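Local structure of arginine 3rd transport system periplasmic binding protein (Legionella pneumophila subsp. pneumophila str. Philadelphia 1, 3KZG) at residues A[81-86]-A[194-199]. The protein probably binds arginine in the periplasm and delivers it to a membrane transport system, as a member of the family 3 bacterial solute-binding proteins. Numbering follows the deposited sequence.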
loop_
_atom_site.group_PDB
_atom_site.type_symbol
_atom_site.label_atom_id
_atom_site.label_comp_id
_atom_site.label_asym_id
_atom_site.label_seq_id
_atom_site.Cartn_x
_atom_site.Cartn_y
_atom_site.Cartn_z
ATOM N N PHE A 81 -28.037 -18.322 18.911
ATOM C CA PHE A 81 -26.589 -18.173 18.935
ATOM C C PHE A 81 -26.142 -16.741 18.702
ATOM O O PHE A 81 -26.880 -15.920 18.156
ATOM C CB PHE A 81 -25.948 -19.033 17.846
ATOM C CG PHE A 81 -26.258 -20.491 17.959
ATOM C CD1 PHE A 81 -25.652 -21.272 18.936
ATOM C CD2 PHE A 81 -27.156 -21.088 17.082
ATOM C CE1 PHE A 81 -25.935 -22.630 19.035
ATOM C CE2 PHE A 81 -27.445 -22.445 17.174
ATOM C CZ PHE A 81 -26.834 -23.216 18.152
ATOM N N ILE A 82 -24.915 -16.456 19.118
ATOM C CA ILE A 82 -24.338 -15.149 18.891
ATOM C C ILE A 82 -23.189 -15.369 17.918
ATOM O O ILE A 82 -22.623 -16.471 17.836
ATOM C CB ILE A 82 -23.831 -14.482 20.195
ATOM C CG1 ILE A 82 -22.823 -15.386 20.907
ATOM C CG2 ILE A 82 -25.021 -14.157 21.092
ATOM C CD1 ILE A 82 -22.193 -14.752 22.134
ATOM N N PHE A 83 -22.861 -14.321 17.171
ATOM C CA PHE A 83 -21.803 -14.388 16.175
ATOM C C PHE A 83 -20.695 -13.375 16.428
ATOM O O PHE A 83 -20.900 -12.355 17.088
ATOM C CB PHE A 83 -22.400 -14.136 14.791
ATOM C CG PHE A 83 -23.322 -15.223 14.321
ATOM C CD1 PHE A 83 -22.814 -16.365 13.711
ATOM C CD2 PHE A 83 -24.698 -15.101 14.476
ATOM C CE1 PHE A 83 -23.668 -17.370 13.255
ATOM C CE2 PHE A 83 -25.558 -16.099 14.027
ATOM C CZ PHE A 83 -25.041 -17.237 13.413
ATOM N N SER A 84 -19.514 -13.669 15.907
ATOM C CA SER A 84 -18.394 -12.759 16.033
ATOM C C SER A 84 -18.570 -11.819 14.854
ATOM O O SER A 84 -19.540 -11.930 14.099
ATOM C CB SER A 84 -17.077 -13.505 15.853
ATOM O OG SER A 84 -16.980 -13.975 14.519
ATOM N N LEU A 85 -17.634 -10.895 14.687
ATOM C CA LEU A 85 -17.702 -10.012 13.536
ATOM C C LEU A 85 -17.529 -10.950 12.341
ATOM O O LEU A 85 -16.811 -11.952 12.430
ATOM C CB LEU A 85 -16.547 -9.008 13.562
ATOM C CG LEU A 85 -16.454 -8.099 14.791
ATOM C CD1 LEU A 85 -15.184 -7.252 14.716
ATOM C CD2 LEU A 85 -17.693 -7.226 14.863
ATOM N N PRO A 86 -18.201 -10.663 11.222
ATOM C CA PRO A 86 -18.030 -11.553 10.070
ATOM C C PRO A 86 -16.590 -11.411 9.586
ATOM O O PRO A 86 -16.011 -10.325 9.680
ATOM C CB PRO A 86 -19.049 -11.018 9.067
ATOM C CG PRO A 86 -19.085 -9.542 9.387
ATOM C CD PRO A 86 -19.069 -9.516 10.896
ATOM N N SER A 194 -19.224 -16.093 9.860
ATOM C CA SER A 194 -18.730 -15.723 11.175
ATOM C C SER A 194 -18.539 -16.898 12.127
ATOM O O SER A 194 -18.995 -18.011 11.865
ATOM C CB SER A 194 -19.696 -14.709 11.797
ATOM O OG SER A 194 -19.560 -14.659 13.203
ATOM N N ILE A 195 -17.849 -16.634 13.229
ATOM C CA ILE A 195 -17.602 -17.639 14.254
ATOM C C ILE A 195 -18.825 -17.600 15.175
ATOM O O ILE A 195 -19.191 -16.544 15.690
ATOM C CB ILE A 195 -16.303 -17.306 15.012
ATOM C CG1 ILE A 195 -15.124 -17.376 14.030
ATOM C CG2 ILE A 195 -16.081 -18.279 16.163
ATOM C CD1 ILE A 195 -13.800 -16.996 14.631
HETATM N N MSE A 196 -19.457 -18.755 15.364
HETATM C CA MSE A 196 -20.669 -18.865 16.168
HETATM C C MSE A 196 -20.436 -19.411 17.572
HETATM O O MSE A 196 -19.537 -20.216 17.804
HETATM C CB MSE A 196 -21.662 -19.746 15.417
HETATM C CG MSE A 196 -23.099 -19.674 15.875
HETATM SE SE MSE A 196 -24.181 -20.705 14.647
HETATM C CE MSE A 196 -23.535 -22.486 15.148
ATOM N N ALA A 197 -21.249 -18.954 18.516
ATOM C CA ALA A 197 -21.115 -19.403 19.890
ATOM C C ALA A 197 -22.443 -19.291 20.616
ATOM O O ALA A 197 -23.410 -18.744 20.078
ATOM C CB ALA A 197 -20.049 -18.578 20.602
ATOM N N ASN A 198 -22.499 -19.833 21.830
ATOM C CA ASN A 198 -23.715 -19.763 22.629
ATOM C C ASN A 198 -23.795 -18.349 23.212
ATOM O O ASN A 198 -22.771 -17.717 23.461
ATOM C CB ASN A 198 -23.679 -20.820 23.743
ATOM C CG ASN A 198 -23.801 -22.241 23.203
ATOM O OD1 ASN A 198 -22.923 -23.080 23.414
ATOM N ND2 ASN A 198 -24.893 -22.510 22.497
ATOM N N PRO A 199 -25.013 -17.831 23.428
ATOM C CA PRO A 199 -25.211 -16.483 23.973
ATOM C C PRO A 199 -24.388 -16.099 25.203
ATOM O O PRO A 199 -23.991 -14.937 25.348
ATOM C CB PRO A 199 -26.712 -16.445 24.249
ATOM C CG PRO A 199 -27.262 -17.294 23.150
ATOM C CD PRO A 199 -26.311 -18.478 23.165
#
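The side chain of Met196, a selenomethionine, touches the rings of both Phe81 and Phe83. Its CG is anti to the backbone N (chi1 -163°), and the chain bends at chi3 (70°). This bend sets the CE methyl over the face of Phe81, 4.2 Å from CE to the ring centroid, a CH-pi contact almost along the ring normal. SE approaches both rings obliquely, as a Met-aromatic pair with each. Met196 CG also meets Phe83 CE1 at 3.5 Å, the two side chains running alongside each other. The backbones form a short antiparallel ladder. Ile82 and Ala197 are the hydrogen-bonded pair: Ile82 N gives to Ala197 O and Ala197 N gives to Ile82 O. Phe83 and Met196 are the non-hydrogen-bonded pair, and a further backbone bond runs from Ser84 N to Ile195 O. Next to it, two serine hydroxyls make the remaining cross-strand bonds. Ser84 OG sits between its own backbone N and carbonyl carbon (chi1 66°), where it accepts from Ile195 N at 3.1 Å and donates to Leu85 O. Ser194 OG gives to Ser84 O at 2.9 Å, from well above the carbonyl plane. Two hydroxyls thus tie the strands together at this one end of the ladder. On the face opposite Phe83 and Met196, Ile82 CG1 packs on Ala197 CB, and its CG2 reaches Pro199 CB at 4.2 Å. Helix 202-217 covers the Ile82 and Ala197 side through Ile205, while Leu59 of helix 55-60 packs on Phe81 and Met196. The Met196 backbone hydrogen-bonds to Val67, linking the pair to strand 66-67 of the neighbouring mixed sheet.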